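PDB 3GBH: NAD(P)H-flavin oxidoreductase from Staphylococcus epidermidis ATCC 12228, which binds FMN and probably uses it to pass electrons from NAD(P)H to flavins or other acceptors, as members of the nitroreductase family do. Local coordinates for residues 67-78 with 164-175. Residues are numbered along the deposited sequence; the frame is centred on the assembly and turned at random.
Sequences KVKESFGFNSRQ and IGGFDKENIADI. With FMN (flavin mononucleotide), chain H.
Asn75 ND2 is shared between two acceptors, Gly166 O at 3.0 Å and the flavin carbonyl oxygen O4 at 3.1 Å. Gly166 O lies in the plane of the amide, yet the donor stands above the carbonyl plane and the bond bends to 138°. The other half of the amide, Asn75 OD1, accepts from flavin N3 at 2.8 Å, so that the group reads a neighbouring donor and acceptor on the pyrimidine edge and its flip is thereby fixed. With chi1 at -65°, CG lies opposite the carbonyl carbon and the amide reaches across to the 164-175 segment. Gly166 N also binds flavin O4, giving that oxygen a donor from each segment. Gln78 NE2, bonded mainly to Asn162 OD1, adds a weak bond to Asn75 OD1. This is the pyrimidine end of the FMN pocket of a nitroreductase-like fold, where the loop after strand 160-164 meets the turn between helices 62-68 and 76-81. Beyond the cofactor, Asp168 N donates to Ser71 O at 2.9 Å, tying the two backbones together. Phe167 CB sits over one face of the Phe72 ring, a CH-pi contact 3.9 Å from its centroid; the two rings are nearly parallel but slid apart, barely overlapping, and both rest on Ala188 of strand 183-192. At the edge of Phe72, Ile164 CG2 approaches CE2. Farther along, Val68 CG1 packs against Ile172 CD1 at 3.9 Å and against Ile175 CG2, where helix 62-68 meets helix 172-176.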
ATOM      1  N   LYS B  67     -24.781   5.595  45.229  1.00 23.45           N
ATOM      2  CA  LYS B  67     -23.681   5.446  46.176  1.00 23.92           C
ATOM      3  C   LYS B  67     -22.390   6.031  45.671  1.00 22.37           C
ATOM      4  O   LYS B  67     -21.621   6.571  46.455  1.00 22.05           O
ATOM      5  CB  LYS B  67     -23.454   3.979  46.540  1.00 25.08           C
ATOM      6  CG  LYS B  67     -24.510   3.434  47.481  1.00 28.04           C
ATOM      7  CD  LYS B  67     -24.219   1.957  47.766  1.00 33.52           C
ATOM      8  CE  LYS B  67     -25.064   1.411  48.895  1.00 39.30           C
ATOM      9  NZ  LYS B  67     -24.976  -0.086  48.950  1.00 45.79           N
ATOM     10  N   VAL B  68     -22.130   5.918  44.372  1.00 21.62           N
ATOM     11  CA  VAL B  68     -20.874   6.455  43.840  1.00 22.25           C
ATOM     12  C   VAL B  68     -21.019   7.887  43.293  1.00 24.12           C
ATOM     13  O   VAL B  68     -20.048   8.449  42.785  1.00 24.49           O
ATOM     14  CB  VAL B  68     -20.273   5.563  42.770  1.00 21.89           C
ATOM     15  CG1 VAL B  68     -20.152   4.125  43.269  1.00 23.58           C
ATOM     16  CG2 VAL B  68     -21.076   5.637  41.494  1.00 22.41           C
ATOM     17  N   LYS B  69     -22.201   8.491  43.432  1.00 23.03           N
ATOM     18  CA  LYS B  69     -22.486   9.739  42.739  1.00 24.90           C
ATOM     19  C   LYS B  69     -21.489  10.829  43.146  1.00 24.48           C
ATOM     20  O   LYS B  69     -20.870  11.437  42.292  1.00 24.40           O
ATOM     21  CB  LYS B  69     -23.926  10.178  43.012  1.00 26.08           C
ATOM     22  CG  LYS B  69     -24.408  11.421  42.244  1.00 28.29           C
ATOM     23  CD  LYS B  69     -25.758  11.923  42.815  1.00 28.58           C
ATOM     24  N   GLU B  70     -21.315  11.057  44.444  1.00 24.53           N
ATOM     25  CA  GLU B  70     -20.425  12.127  44.919  1.00 25.96           C
ATOM     26  C   GLU B  70     -18.983  11.881  44.467  1.00 26.26           C
ATOM     27  O   GLU B  70     -18.276  12.825  44.135  1.00 26.94           O
ATOM     28  CB  GLU B  70     -20.519  12.310  46.450  1.00 26.71           C
ATOM     29  N   SER B  71     -18.570  10.615  44.408  1.00 25.49           N
ATOM     30  CA  SER B  71     -17.232  10.268  43.928  1.00 26.02           C
ATOM     31  C   SER B  71     -16.968  10.595  42.453  1.00 26.29           C
ATOM     32  O   SER B  71     -15.816  10.570  42.027  1.00 26.82           O
ATOM     33  CB  SER B  71     -16.954   8.779  44.151  1.00 25.44           C
ATOM     34  OG  SER B  71     -17.103   8.450  45.521  1.00 31.22           O
ATOM     35  N   PHE B  72     -18.004  10.837  41.653  1.00 25.87           N
ATOM     36  CA  PHE B  72     -17.768  11.187  40.258  1.00 26.68           C
ATOM     37  C   PHE B  72     -17.748  12.667  39.985  1.00 28.52           C
ATOM     38  O   PHE B  72     -17.433  13.079  38.874  1.00 31.31           O
ATOM     39  CB  PHE B  72     -18.679  10.401  39.311  1.00 26.20           C
ATOM     40  CG  PHE B  72     -18.149   9.050  39.035  1.00 22.98           C
ATOM     41  CD1 PHE B  72     -18.379   8.024  39.926  1.00 23.42           C
ATOM     42  CD2 PHE B  72     -17.342   8.816  37.948  1.00 24.82           C
ATOM     43  CE1 PHE B  72     -17.831   6.764  39.717  1.00 27.25           C
ATOM     44  CE2 PHE B  72     -16.797   7.556  37.722  1.00 22.45           C
ATOM     45  CZ  PHE B  72     -17.030   6.533  38.605  1.00 26.78           C
ATOM     46  N   GLY B  73     -17.984  13.468  41.006  1.00 29.35           N
ATOM     47  CA  GLY B  73     -17.677  14.904  40.928  1.00 30.57           C
ATOM     48  C   GLY B  73     -18.297  15.582  39.728  1.00 31.30           C
ATOM     49  O   GLY B  73     -19.513  15.549  39.572  1.00 31.06           O
ATOM     50  N   PHE B  74     -17.471  16.174  38.862  1.00 32.65           N
ATOM     51  CA  PHE B  74     -17.994  16.919  37.727  1.00 34.05           C
ATOM     52  C   PHE B  74     -18.345  15.987  36.576  1.00 31.39           C
ATOM     53  O   PHE B  74     -18.814  16.461  35.542  1.00 31.91           O
ATOM     54  CB  PHE B  74     -17.030  18.035  37.249  1.00 37.95           C
ATOM     55  CG  PHE B  74     -16.776  19.109  38.290  1.00 45.50           C
ATOM     56  CD1 PHE B  74     -17.736  20.085  38.556  1.00 48.41           C
ATOM     57  CD2 PHE B  74     -15.585  19.122  39.024  1.00 50.05           C
ATOM     58  CE1 PHE B  74     -17.509  21.059  39.525  1.00 50.58           C
ATOM     59  CE2 PHE B  74     -15.349  20.098  39.996  1.00 50.03           C
ATOM     60  CZ  PHE B  74     -16.310  21.065  40.249  1.00 49.04           C
ATOM     61  N   ASN B  75     -18.154  14.682  36.752  1.00 27.92           N
ATOM     62  CA  ASN B  75     -18.589  13.697  35.767  1.00 26.71           C
ATOM     63  C   ASN B  75     -20.011  13.114  36.039  1.00 27.02           C
ATOM     64  O   ASN B  75     -20.326  11.956  35.706  1.00 24.88           O
ATOM     65  CB  ASN B  75     -17.507  12.622  35.654  1.00 27.09           C
ATOM     66  CG  ASN B  75     -16.223  13.169  35.091  1.00 23.81           C
ATOM     67  OD1 ASN B  75     -16.216  13.670  33.983  1.00 28.25           O
ATOM     68  ND2 ASN B  75     -15.126  13.077  35.837  1.00 27.32           N
ATOM     69  N   SER B  76     -20.885  13.932  36.645  1.00 27.73           N
ATOM     70  CA  SER B  76     -22.174  13.454  37.115  1.00 27.74           C
ATOM     71  C   SER B  76     -23.116  13.118  35.958  1.00 28.01           C
ATOM     72  O   SER B  76     -23.908  12.180  36.051  1.00 29.00           O
ATOM     73  CB  SER B  76     -22.836  14.484  38.049  1.00 28.54           C
ATOM     74  OG  SER B  76     -23.112  15.676  37.320  1.00 33.31           O
ATOM     75  N   ARG B  77     -23.027  13.850  34.858  1.00 27.43           N
ATOM     76  CA  ARG B  77     -23.933  13.583  33.750  1.00 27.24           C
ATOM     77  C   ARG B  77     -23.636  12.245  33.088  1.00 25.99           C
ATOM     78  O   ARG B  77     -24.560  11.518  32.719  1.00 24.48           O
ATOM     79  CB  ARG B  77     -23.909  14.703  32.718  1.00 29.24           C
ATOM     80  CG  ARG B  77     -25.168  14.704  31.886  1.00 33.85           C
ATOM     81  CD  ARG B  77     -25.469  16.047  31.286  1.00 40.82           C
ATOM     82  NE  ARG B  77     -26.797  16.026  30.669  1.00 44.42           N
ATOM     83  CZ  ARG B  77     -27.152  16.735  29.599  1.00 43.32           C
ATOM     84  NH1 ARG B  77     -26.279  17.533  28.985  1.00 44.22           N
ATOM     85  NH2 ARG B  77     -28.392  16.633  29.129  1.00 42.69           N
ATOM     86  N   GLN B  78     -22.347  11.925  32.938  1.00 23.50           N
ATOM     87  CA  GLN B  78     -21.963  10.659  32.354  1.00 23.84           C
ATOM     88  C   GLN B  78     -22.481   9.545  33.251  1.00 22.97           C
ATOM     89  O   GLN B  78     -23.062   8.589  32.759  1.00 23.89           O
ATOM     90  CB  GLN B  78     -20.439  10.509  32.185  1.00 22.78           C
ATOM     91  CG  GLN B  78     -19.774  11.465  31.209  1.00 24.68           C
ATOM     92  CD  GLN B  78     -19.207  12.679  31.921  1.00 29.59           C
ATOM     93  OE1 GLN B  78     -19.901  13.333  32.692  1.00 22.92           O
ATOM     94  NE2 GLN B  78     -17.931  12.961  31.685  1.00 22.46           N
ATOM     95  N   ILE B 164     -12.742   7.968  32.000  1.00 22.32           N
ATOM     96  CA  ILE B 164     -12.879   8.930  33.069  1.00 21.92           C
ATOM     97  C   ILE B 164     -11.833   8.609  34.142  1.00 24.41           C
ATOM     98  O   ILE B 164     -11.738   7.464  34.604  1.00 23.66           O
ATOM     99  CB  ILE B 164     -14.338   8.913  33.652  1.00 22.87           C
ATOM    100  CG1 ILE B 164     -15.327   9.501  32.633  1.00 23.10           C
ATOM    101  CG2 ILE B 164     -14.443   9.707  34.953  1.00 19.87           C
ATOM    102  CD1 ILE B 164     -16.803   9.333  32.935  1.00 22.68           C
ATOM    103  N   GLY B 165     -11.026   9.619  34.484  1.00 24.09           N
ATOM    104  CA  GLY B 165     -10.022   9.530  35.533  1.00 24.86           C
ATOM    105  C   GLY B 165     -10.379  10.457  36.671  1.00 25.12           C
ATOM    106  O   GLY B 165      -9.847  10.333  37.759  1.00 25.62           O
ATOM    107  N   GLY B 166     -11.337  11.351  36.428  1.00 25.80           N
ATOM    108  CA  GLY B 166     -11.759  12.328  37.400  1.00 25.52           C
ATOM    109  C   GLY B 166     -12.780  11.819  38.385  1.00 25.86           C
ATOM    110  O   GLY B 166     -13.884  12.351  38.454  1.00 27.00           O
ATOM    111  N   PHE B 167     -12.406  10.794  39.150  1.00 25.37           N
ATOM    112  CA  PHE B 167     -13.233  10.304  40.241  1.00 24.46           C
ATOM    113  C   PHE B 167     -12.380  10.088  41.493  1.00 25.04           C
ATOM    114  O   PHE B 167     -11.149  10.066  41.420  1.00 24.88           O
ATOM    115  CB  PHE B 167     -14.050   9.045  39.826  1.00 23.41           C
ATOM    116  CG  PHE B 167     -13.229   7.839  39.458  1.00 24.50           C
ATOM    117  CD1 PHE B 167     -12.576   7.761  38.242  1.00 22.29           C
ATOM    118  CD2 PHE B 167     -13.160   6.748  40.309  1.00 25.81           C
ATOM    119  CE1 PHE B 167     -11.847   6.641  37.896  1.00 26.57           C
ATOM    120  CE2 PHE B 167     -12.438   5.653  39.971  1.00 26.37           C
ATOM    121  CZ  PHE B 167     -11.773   5.590  38.771  1.00 25.70           C
ATOM    122  N   ASP B 168     -13.050   9.939  42.628  1.00 24.59           N
ATOM    123  CA  ASP B 168     -12.390   9.772  43.934  1.00 25.83           C
ATOM    124  C   ASP B 168     -11.803   8.370  44.083  1.00 26.71           C
ATOM    125  O   ASP B 168     -12.437   7.471  44.617  1.00 27.77           O
ATOM    126  CB  ASP B 168     -13.388  10.078  45.055  1.00 26.18           C
ATOM    127  CG  ASP B 168     -12.767  10.026  46.451  1.00 28.02           C
ATOM    128  OD1 ASP B 168     -11.560   9.708  46.578  1.00 30.01           O
ATOM    129  OD2 ASP B 168     -13.515  10.273  47.418  1.00 29.39           O
ATOM    130  N   LYS B 169     -10.567   8.216  43.628  1.00 25.81           N
ATOM    131  CA  LYS B 169      -9.856   6.945  43.698  1.00 26.33           C
ATOM    132  C   LYS B 169      -9.467   6.509  45.110  1.00 26.12           C
ATOM    133  O   LYS B 169      -9.290   5.318  45.376  1.00 26.54           O
ATOM    134  CB  LYS B 169      -8.619   7.044  42.824  1.00 26.01           C
ATOM    135  CG  LYS B 169      -9.007   7.010  41.348  1.00 26.92           C
ATOM    136  CD  LYS B 169      -7.813   7.265  40.462  1.00 32.15           C
ATOM    137  CE  LYS B 169      -8.219   7.277  39.015  1.00 33.67           C
ATOM    138  NZ  LYS B 169      -7.157   7.816  38.144  1.00 37.53           N
ATOM    139  N   GLU B 170      -9.324   7.470  46.006  1.00 25.02           N
ATOM    140  CA  GLU B 170      -9.014   7.164  47.401  1.00 26.99           C
ATOM    141  C   GLU B 170     -10.112   6.368  48.097  1.00 24.92           C
ATOM    142  O   GLU B 170      -9.834   5.591  48.986  1.00 25.94           O
ATOM    143  CB  GLU B 170      -8.786   8.448  48.188  1.00 28.23           C
ATOM    144  CG  GLU B 170      -7.584   9.241  47.739  1.00 40.36           C
ATOM    145  CD  GLU B 170      -6.271   8.509  47.968  1.00 51.38           C
ATOM    146  OE1 GLU B 170      -6.021   8.099  49.129  1.00 58.31           O
ATOM    147  OE2 GLU B 170      -5.497   8.347  46.985  1.00 57.50           O
ATOM    148  N   ASN B 171     -11.359   6.597  47.714  1.00 23.27           N
ATOM    149  CA  ASN B 171     -12.507   6.058  48.442  1.00 22.67           C
ATOM    150  C   ASN B 171     -13.368   5.101  47.623  1.00 21.76           C
ATOM    151  O   ASN B 171     -14.228   4.428  48.174  1.00 22.92           O
ATOM    152  CB  ASN B 171     -13.355   7.191  48.968  1.00 22.37           C
ATOM    153  CG  ASN B 171     -12.623   8.030  49.977  1.00 25.60           C
ATOM    154  OD1 ASN B 171     -12.199   7.541  51.029  1.00 25.45           O
ATOM    155  ND2 ASN B 171     -12.462   9.304  49.666  1.00 25.38           N
ATOM    156  N   ILE B 172     -13.122   5.002  46.329  1.00 21.36           N
ATOM    157  CA  ILE B 172     -14.056   4.269  45.478  1.00 22.78           C
ATOM    158  C   ILE B 172     -14.149   2.767  45.800  1.00 23.90           C
ATOM    159  O   ILE B 172     -15.257   2.198  45.802  1.00 25.17           O
ATOM    160  CB  ILE B 172     -13.770   4.513  43.963  1.00 22.69           C
ATOM    161  CG1 ILE B 172     -14.935   3.989  43.111  1.00 23.72           C
ATOM    162  CG2 ILE B 172     -12.400   3.976  43.580  1.00 21.15           C
ATOM    163  CD1 ILE B 172     -16.293   4.744  43.384  1.00 21.97           C
ATOM    164  N   ALA B 173     -13.015   2.120  46.077  1.00 24.18           N
ATOM    165  CA  ALA B 173     -13.030   0.683  46.456  1.00 24.83           C
ATOM    166  C   ALA B 173     -13.916   0.436  47.662  1.00 25.24           C
ATOM    167  O   ALA B 173     -14.773  -0.456  47.655  1.00 24.40           O
ATOM    168  CB  ALA B 173     -11.603   0.144  46.728  1.00 23.11           C
ATOM    169  N   ASP B 174     -13.718   1.235  48.707  1.00 26.42           N
ATOM    170  CA  ASP B 174     -14.524   1.105  49.908  1.00 25.95           C
ATOM    171  C   ASP B 174     -16.021   1.292  49.638  1.00 26.12           C
ATOM    172  O   ASP B 174     -16.862   0.613  50.240  1.00 25.32           O
ATOM    173  CB  ASP B 174     -14.085   2.126  50.967  1.00 27.50           C
ATOM    174  CG  ASP B 174     -12.668   1.867  51.500  1.00 34.03           C
ATOM    175  OD1 ASP B 174     -12.276   0.675  51.652  1.00 31.98           O
ATOM    176  OD2 ASP B 174     -11.954   2.872  51.769  1.00 37.43           O
ATOM    177  N   ILE B 175     -16.351   2.253  48.781  1.00 26.23           N
ATOM    178  CA  ILE B 175     -17.739   2.605  48.511  1.00 26.63           C
ATOM    179  C   ILE B 175     -18.454   1.439  47.822  1.00 26.89           C
ATOM    180  O   ILE B 175     -19.565   1.102  48.167  1.00 26.12           O
ATOM    181  CB  ILE B 175     -17.856   3.923  47.663  1.00 26.33           C
ATOM    182  CG1 ILE B 175     -17.411   5.124  48.501  1.00 27.15           C
ATOM    183  CG2 ILE B 175     -19.286   4.141  47.186  1.00 24.81           C
ATOM    184  CD1 ILE B 175     -17.155   6.390  47.704  1.00 26.11           C
TER
HETATM  185  N1  FMN H 300     -13.326  13.070  30.161  1.00 26.79           N
HETATM  186  C2  FMN H 300     -14.217  13.592  31.088  1.00 29.05           C
HETATM  187  O2  FMN H 300     -15.237  14.192  30.733  1.00 28.12           O
HETATM  188  N3  FMN H 300     -13.945  13.456  32.424  1.00 26.22           N
HETATM  189  C4  FMN H 300     -12.800  12.786  32.861  1.00 28.95           C
HETATM  190  O4  FMN H 300     -12.583  12.685  34.084  1.00 27.97           O
HETATM  191  C4A FMN H 300     -11.904  12.282  31.932  1.00 25.78           C
HETATM  192  N5  FMN H 300     -10.737  11.645  32.317  1.00 25.88           N
HETATM  193  C5A FMN H 300     -10.041  10.867  31.416  1.00 25.95           C
HETATM  194  C6  FMN H 300      -9.081   9.938  31.851  1.00 25.91           C
HETATM  195  C7  FMN H 300      -8.390   9.159  30.947  1.00 25.53           C
HETATM  196  C7M FMN H 300      -7.361   8.172  31.429  1.00 26.99           C
HETATM  197  C8  FMN H 300      -8.637   9.313  29.578  1.00 26.33           C
HETATM  198  C8M FMN H 300      -7.931   8.499  28.538  1.00 24.47           C
HETATM  199  C9  FMN H 300      -9.579  10.229  29.148  1.00 25.64           C
HETATM  200  C9A FMN H 300     -10.306  11.016  30.047  1.00 27.17           C
HETATM  201  N10 FMN H 300     -11.278  11.933  29.620  1.00 27.38           N
HETATM  202  C10 FMN H 300     -12.173  12.437  30.565  1.00 28.41           C
HETATM  203  C1' FMN H 300     -11.638  12.054  28.154  1.00 25.48           C
HETATM  204  C2' FMN H 300     -10.539  12.873  27.477  1.00 26.98           C
HETATM  205  O2' FMN H 300     -10.698  14.255  27.749  1.00 25.38           O
HETATM  206  C3' FMN H 300     -10.574  12.606  25.968  1.00 27.11           C
HETATM  207  O3' FMN H 300     -10.236  11.261  25.737  1.00 27.19           O
HETATM  208  C4' FMN H 300      -9.652  13.510  25.150  1.00 28.68           C
HETATM  209  O4' FMN H 300     -10.103  14.860  25.261  1.00 27.17           O
HETATM  210  C5' FMN H 300      -9.638  13.065  23.690  1.00 27.90           C
HETATM  211  O5' FMN H 300     -10.946  13.156  23.139  1.00 24.97           O
HETATM  212  P   FMN H 300     -11.640  11.867  22.499  1.00 25.45           P
HETATM  213  O1P FMN H 300     -12.992  12.235  21.958  1.00 23.29           O
HETATM  214  O2P FMN H 300     -11.701  10.810  23.562  1.00 23.75           O
HETATM  215  O3P FMN H 300     -10.786  11.329  21.375  1.00 24.66           O